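PDB 3CH0: glycerophosphodiester phosphodiesterase from Cytophaga hutchinsonii ATCC 33406, which is a glycerophosphodiester phosphodiesterase-family protein of the TIM-barrel clan. Local coordinates for residues Phe60-Val73 with Glu93-Lys105. Residues are numbered along the deposited sequence; the frame is centred on the assembly and turned at random. Where two conformers were deposited one is given.
Sequences FHHEITMMVDGEDV and EIDVGMKTHPRFK. With EDO (1,2-ethanediol), chain P; EDO (1,2-ethanediol), chain G; EDO (1,2-ethanediol), chain M.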
loop_
_atom_site.group_PDB
_atom_site.type_symbol
_atom_site.label_atom_id
_atom_site.label_comp_id
_atom_site.label_asym_id
_atom_site.label_seq_id
_atom_site.Cartn_x
_atom_site.Cartn_y
_atom_site.Cartn_z
ATOM N N PHE A 60 -8.468 8.335 11.551
ATOM C CA PHE A 60 -9.669 7.691 10.960
ATOM C C PHE A 60 -10.313 8.578 9.935
ATOM O O PHE A 60 -10.783 9.652 10.249
ATOM C CB PHE A 60 -10.708 7.334 12.031
ATOM C CG PHE A 60 -10.360 6.103 12.785
ATOM C CD1 PHE A 60 -10.769 4.830 12.324
ATOM C CD2 PHE A 60 -9.543 6.169 13.923
ATOM C CE1 PHE A 60 -10.416 3.677 13.016
ATOM C CE2 PHE A 60 -9.190 5.045 14.599
ATOM C CZ PHE A 60 -9.628 3.759 14.147
ATOM N N HIS A 61 -10.314 8.134 8.683
ATOM C CA HIS A 61 -10.711 8.961 7.574
ATOM C C HIS A 61 -12.214 9.019 7.451
ATOM O O HIS A 61 -12.921 7.979 7.553
ATOM C CB HIS A 61 -10.082 8.417 6.261
ATOM C CG HIS A 61 -10.022 9.419 5.160
ATOM N ND1 HIS A 61 -11.124 9.800 4.428
ATOM C CD2 HIS A 61 -8.963 10.074 4.615
ATOM C CE1 HIS A 61 -10.755 10.668 3.504
ATOM N NE2 HIS A 61 -9.453 10.880 3.617
ATOM N N HIS A 62 -12.726 10.198 7.114
ATOM C CA HIS A 62 -14.193 10.332 6.965
ATOM C C HIS A 62 -14.810 9.494 5.818
ATOM O O HIS A 62 -16.027 9.193 5.840
ATOM C CB HIS A 62 -14.574 11.814 6.775
ATOM C CG HIS A 62 -14.370 12.330 5.398
ATOM N ND1 HIS A 62 -13.139 12.749 4.934
ATOM C CD2 HIS A 62 -15.239 12.533 4.386
ATOM C CE1 HIS A 62 -13.255 13.160 3.687
ATOM N NE2 HIS A 62 -14.523 13.060 3.336
ATOM N N GLU A 63 -14.035 9.083 4.800
ATOM C CA GLU A 63 -14.647 8.394 3.722
ATOM C C GLU A 63 -15.032 7.005 4.149
ATOM O O GLU A 63 -15.928 6.408 3.524
ATOM C CB GLU A 63 -13.746 8.344 2.484
ATOM C CG GLU A 63 -13.676 9.697 1.826
ATOM C CD GLU A 63 -12.876 9.663 0.525
ATOM O OE1 GLU A 63 -11.769 9.080 0.529
ATOM O OE2 GLU A 63 -13.346 10.191 -0.511
ATOM N N ILE A 64 -14.361 6.490 5.178
ATOM C CA ILE A 64 -14.533 5.077 5.521
ATOM C C ILE A 64 -15.097 4.812 6.909
ATOM O O ILE A 64 -15.488 3.651 7.218
ATOM C CB ILE A 64 -13.196 4.291 5.341
ATOM C CG1 ILE A 64 -12.124 4.748 6.351
ATOM C CG2 ILE A 64 -12.695 4.410 3.887
ATOM C CD1 ILE A 64 -10.803 3.895 6.368
ATOM N N THR A 65 -15.077 5.834 7.772
ATOM C CA THR A 65 -15.289 5.643 9.203
ATOM C C THR A 65 -16.647 6.262 9.601
ATOM O O THR A 65 -16.847 7.448 9.529
ATOM C CB THR A 65 -14.181 6.286 10.083
ATOM O OG1 THR A 65 -12.876 5.903 9.612
ATOM C CG2 THR A 65 -14.350 5.843 11.519
HETATM N N MSE A 66 -17.572 5.404 10.034
HETATM C CA MSE A 66 -18.877 5.914 10.476
HETATM C C MSE A 66 -18.819 6.850 11.670
HETATM O O MSE A 66 -19.417 7.912 11.646
HETATM C CB MSE A 66 -19.794 4.719 10.821
HETATM C CG MSE A 66 -21.228 5.124 11.112
HETATM SE SE MSE A 66 -22.028 5.460 9.425
HETATM C CE MSE A 66 -22.135 3.560 9.069
HETATM N N MSE A 67 -18.119 6.412 12.693
HETATM C CA MSE A 67 -18.152 7.071 14.008
HETATM C C MSE A 67 -16.962 6.691 14.881
HETATM O O MSE A 67 -16.509 5.535 14.874
HETATM C CB MSE A 67 -19.516 6.740 14.680
HETATM C CG MSE A 67 -19.499 6.397 16.165
HETATM SE SE MSE A 67 -21.162 5.516 16.773
HETATM C CE MSE A 67 -22.082 5.484 14.987
ATOM N N VAL A 68 -16.433 7.671 15.626
ATOM C CA VAL A 68 -15.396 7.406 16.601
ATOM C C VAL A 68 -15.870 7.960 17.953
ATOM O O VAL A 68 -16.242 9.141 18.037
ATOM C CB VAL A 68 -14.039 8.065 16.212
ATOM C CG1 VAL A 68 -12.989 7.840 17.345
ATOM C CG2 VAL A 68 -13.563 7.517 14.860
ATOM N N ASP A 69 -15.865 7.092 18.959
ATOM C CA ASP A 69 -16.292 7.462 20.311
ATOM C C ASP A 69 -17.618 8.251 20.229
ATOM O O ASP A 69 -17.801 9.306 20.837
ATOM C CB ASP A 69 -15.174 8.262 21.036
ATOM C CG ASP A 69 -15.410 8.370 22.543
ATOM O OD1 ASP A 69 -15.957 7.396 23.130
ATOM O OD2 ASP A 69 -15.059 9.427 23.133
ATOM N N GLY A 70 -18.536 7.753 19.405
ATOM C CA GLY A 70 -19.860 8.366 19.247
ATOM C C GLY A 70 -20.002 9.502 18.291
ATOM O O GLY A 70 -21.098 9.923 17.955
ATOM N N GLU A 71 -18.873 10.005 17.772
ATOM C CA GLU A 71 -18.884 11.158 16.868
ATOM C C GLU A 71 -18.910 10.788 15.373
ATOM O O GLU A 71 -18.127 9.960 14.954
ATOM C CB GLU A 71 -17.614 12.023 17.102
ATOM C CG GLU A 71 -17.368 12.489 18.513
ATOM C CD GLU A 71 -16.105 13.352 18.617
ATOM O OE1 GLU A 71 -15.948 14.248 17.748
ATOM O OE2 GLU A 71 -15.327 13.111 19.572
ATOM N N ASP A 72 -19.790 11.411 14.610
ATOM C CA ASP A 72 -19.818 11.372 13.150
ATOM C C ASP A 72 -18.451 11.870 12.641
ATOM O O ASP A 72 -18.048 12.985 12.952
ATOM C CB ASP A 72 -20.929 12.294 12.645
ATOM C CG ASP A 72 -21.065 12.319 11.130
ATOM O OD1 ASP A 72 -20.425 11.525 10.402
ATOM O OD2 ASP A 72 -21.813 13.189 10.626
ATOM N N VAL A 73 -17.766 11.044 11.848
ATOM C CA VAL A 73 -16.464 11.406 11.262
ATOM C C VAL A 73 -16.650 12.175 9.956
ATOM O O VAL A 73 -17.219 11.676 8.987
ATOM C CB VAL A 73 -15.542 10.191 11.035
ATOM C CG1 VAL A 73 -14.113 10.757 10.617
ATOM C CG2 VAL A 73 -15.427 9.324 12.254
ATOM N N GLU A 93 -11.763 -1.210 17.864
ATOM C CA GLU A 93 -13.195 -1.117 18.121
ATOM C C GLU A 93 -14.000 -0.297 17.147
ATOM O O GLU A 93 -15.229 -0.252 17.255
ATOM C CB GLU A 93 -13.434 -0.607 19.546
ATOM C CG GLU A 93 -12.868 -1.546 20.602
ATOM C CD GLU A 93 -13.429 -2.996 20.546
ATOM O OE1 GLU A 93 -14.609 -3.169 20.141
ATOM O OE2 GLU A 93 -12.696 -3.952 20.898
ATOM N N ILE A 94 -13.344 0.296 16.142
ATOM C CA ILE A 94 -13.957 1.306 15.306
ATOM C C ILE A 94 -14.192 0.714 13.898
ATOM O O ILE A 94 -13.247 0.207 13.230
ATOM C CB ILE A 94 -13.043 2.549 15.225
ATOM C CG1 ILE A 94 -12.935 3.204 16.626
ATOM C CG2 ILE A 94 -13.577 3.532 14.229
ATOM C CD1 ILE A 94 -11.803 4.220 16.838
ATOM N N ASP A 95 -15.447 0.727 13.460
ATOM C CA ASP A 95 -15.758 0.208 12.167
ATOM C C ASP A 95 -15.246 1.088 11.043
ATOM O O ASP A 95 -15.453 2.323 11.063
ATOM C CB ASP A 95 -17.263 0.057 12.025
ATOM C CG ASP A 95 -17.644 -0.556 10.701
ATOM O OD1 ASP A 95 -17.700 -1.830 10.629
ATOM O OD2 ASP A 95 -17.825 0.169 9.725
ATOM N N VAL A 96 -14.598 0.439 10.065
ATOM C CA VAL A 96 -14.162 1.080 8.824
ATOM C C VAL A 96 -14.638 0.345 7.581
ATOM O O VAL A 96 -13.956 0.311 6.545
ATOM C CB VAL A 96 -12.627 1.235 8.842
ATOM C CG1 VAL A 96 -12.218 2.263 9.938
ATOM C CG2 VAL A 96 -11.960 -0.117 8.973
ATOM N N GLY A 97 -15.833 -0.245 7.655
ATOM C CA GLY A 97 -16.365 -0.924 6.502
ATOM C C GLY A 97 -17.818 -0.689 6.092
ATOM O O GLY A 97 -18.221 -0.924 4.944
HETATM N N MSE A 98 -18.618 -0.241 7.060
HETATM C CA MSE A 98 -20.048 -0.076 6.794
HETATM C C MSE A 98 -20.476 1.239 6.187
HETATM O O MSE A 98 -21.589 1.370 5.651
HETATM C CB MSE A 98 -20.839 -0.274 8.098
HETATM C CG MSE A 98 -20.805 -1.674 8.600
HETATM SE SE MSE A 98 -21.635 -2.999 7.366
HETATM C CE MSE A 98 -23.462 -2.243 7.248
ATOM N N LYS A 99 -19.634 2.254 6.323
ATOM C CA LYS A 99 -19.932 3.527 5.700
ATOM C C LYS A 99 -19.755 3.494 4.197
ATOM O O LYS A 99 -18.765 3.009 3.678
ATOM C CB LYS A 99 -19.054 4.648 6.267
ATOM C CG LYS A 99 -19.483 6.048 5.851
ATOM C CD LYS A 99 -18.636 7.074 6.588
ATOM C CE LYS A 99 -19.102 8.508 6.462
ATOM N NZ LYS A 99 -18.288 9.381 7.368
ATOM N N THR A 100 -20.698 4.072 3.458
ATOM C CA THR A 100 -20.578 4.184 2.040
ATOM C C THR A 100 -19.429 5.098 1.623
ATOM O O THR A 100 -19.337 6.217 2.108
ATOM C CB THR A 100 -21.870 4.703 1.402
ATOM O OG1 THR A 100 -22.901 3.758 1.706
ATOM C CG2 THR A 100 -21.706 4.835 -0.090
ATOM N N HIS A 101 -18.538 4.558 0.786
ATOM C CA HIS A 101 -17.412 5.293 0.245
ATOM C C HIS A 101 -17.868 6.035 -1.005
ATOM O O HIS A 101 -18.184 5.398 -1.999
ATOM C CB HIS A 101 -16.247 4.323 -0.085
ATOM C CG HIS A 101 -14.942 5.030 -0.295
ATOM N ND1 HIS A 101 -14.843 6.235 -0.977
ATOM C CD2 HIS A 101 -13.689 4.728 0.122
ATOM C CE1 HIS A 101 -13.572 6.614 -0.992
ATOM N NE2 HIS A 101 -12.857 5.736 -0.305
ATOM N N PRO A 102 -17.852 7.384 -0.950
ATOM C CA PRO A 102 -18.371 8.187 -2.063
ATOM C C PRO A 102 -17.684 7.889 -3.401
ATOM O O PRO A 102 -18.285 8.063 -4.471
ATOM C CB PRO A 102 -18.084 9.632 -1.633
ATOM C CG PRO A 102 -17.764 9.615 -0.188
ATOM C CD PRO A 102 -17.301 8.207 0.141
ATOM N N ARG A 103 -16.427 7.409 -3.354
ATOM C CA ARG A 103 -15.685 7.147 -4.581
ATOM C C ARG A 103 -15.630 5.695 -5.024
ATOM O O ARG A 103 -15.112 5.404 -6.111
ATOM C CB ARG A 103 -14.277 7.748 -4.463
ATOM C CG ARG A 103 -14.282 9.237 -4.067
ATOM C CD ARG A 103 -12.919 9.848 -4.178
ATOM N NE ARG A 103 -12.137 9.478 -2.992
ATOM C CZ ARG A 103 -10.968 8.841 -2.979
ATOM N NH1 ARG A 103 -10.343 8.534 -4.097
ATOM N NH2 ARG A 103 -10.405 8.573 -1.820
ATOM N N PHE A 104 -16.199 4.776 -4.209
ATOM C CA PHE A 104 -16.257 3.351 -4.506
ATOM C C PHE A 104 -17.633 2.841 -4.124
ATOM O O PHE A 104 -17.810 2.085 -3.182
ATOM C CB PHE A 104 -15.126 2.580 -3.786
ATOM C CG PHE A 104 -13.777 3.091 -4.173
ATOM C CD1 PHE A 104 -13.199 2.641 -5.367
ATOM C CD2 PHE A 104 -13.150 4.114 -3.455
ATOM C CE1 PHE A 104 -12.014 3.145 -5.799
ATOM C CE2 PHE A 104 -11.972 4.641 -3.936
ATOM C CZ PHE A 104 -11.416 4.145 -5.114
ATOM N N LYS A 105 -18.614 3.275 -4.906
ATOM C CA LYS A 105 -19.992 3.066 -4.536
ATOM C C LYS A 105 -20.399 1.604 -4.652
ATOM O O LYS A 105 -21.346 1.192 -3.988
ATOM C CB LYS A 105 -20.909 4.012 -5.355
ATOM C CG LYS A 105 -20.865 5.452 -4.875
ATOM C CD LYS A 105 -21.036 5.587 -3.359
HETATM C C1 EDO P . -17.329 3.259 -8.256
HETATM O O1 EDO P . -18.361 2.332 -7.869
HETATM C C2 EDO P . -17.828 4.698 -8.268
HETATM O O2 EDO P . -18.250 5.125 -6.961
HETATM C C1 EDO G . -18.117 0.828 15.794
HETATM O O1 EDO G . -17.382 2.004 15.388
HETATM C C2 EDO G . -19.152 1.087 16.898
HETATM O O2 EDO G . -19.568 -0.136 17.555
HETATM C C1 EDO M . -23.538 8.662 12.128
HETATM O O1 EDO M . -22.174 8.403 12.465
HETATM C C2 EDO M . -24.269 8.928 13.441
HETATM O O2 EDO M . -23.708 10.068 14.157
HETATM O O HOH W 1 -18.068 8.171 3.402
HETATM O O HOH W 2 -17.706 2.717 8.785
HETATM O O HOH W 3 -16.465 1.965 5.093
HETATM O O HOH W 4 -20.250 9.235 9.697
HETATM O O HOH W 5 -17.199 3.585 12.734
#
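Lys99 lies across the loop 60-73 and ends among its backbone carbonyls. Its CB rests 3.8 Å from Ile64 O. CG stands opposite the backbone N (chi1 -169°), and the rest of the chain is fully extended, which carries the ammonium group right across the loop. CD and CE pass close to His62 O. Lys99 NZ then hydrogen-bonds to His62 O at 2.7 Å, in the carbonyl plane and on a lone pair. A longer hydrogen bond, 3.2 Å, runs from Lys99 NZ to Thr65 O, which is met from above its carbonyl plane. Val73 O lies 3.0 Å from Lys99 NZ. Asp72 is close by but beyond salt-bridge range.

Further along segment 93-105, Arg103 grips Glu63 side-on in a salt bridge. Arg103 NH2 donates to Glu63 OE1 at 2.8 Å and Arg103 NE to Glu63 OE2 at 2.9 Å, both nearly straight and each on a syn lone pair. Carboxylate and guanidinium are nearly coplanar, 14° apart. Glu63 CB sits over one face of the His101 ring as a CH-pi contact, and Phe104 covers the opposite face. Arg103 NH1 also hydrogen-bonds a bound glycerol.

The apolar part is built round Phe60, Ile94 and Val96. Ile94 CD1 packs over a face of the Phe60 ring, while Val96 CG1 meets the ring edge. Ile94 CG2 also touches Thr65 CG2 at 3.6 Å. Water 2 links Ile64 O and Met66 N to Asp95 OD2 and Lys99 N. Asp95 OD2 in turn closes an Asx turn on Gly97 N.

Both segments belong to the long, mostly irregular excursion between strand 52-54 and helix 117-127; the first carries the small hairpin 67-68/71-72. The direct hydrogen bonds between them all come from the side chains of Lys99 and Arg103. The carbonyls round Lys99 would be expected to stabilise its positive charge. The paired bonds of Arg103 should restrict rotation of the Glu63 carboxylate.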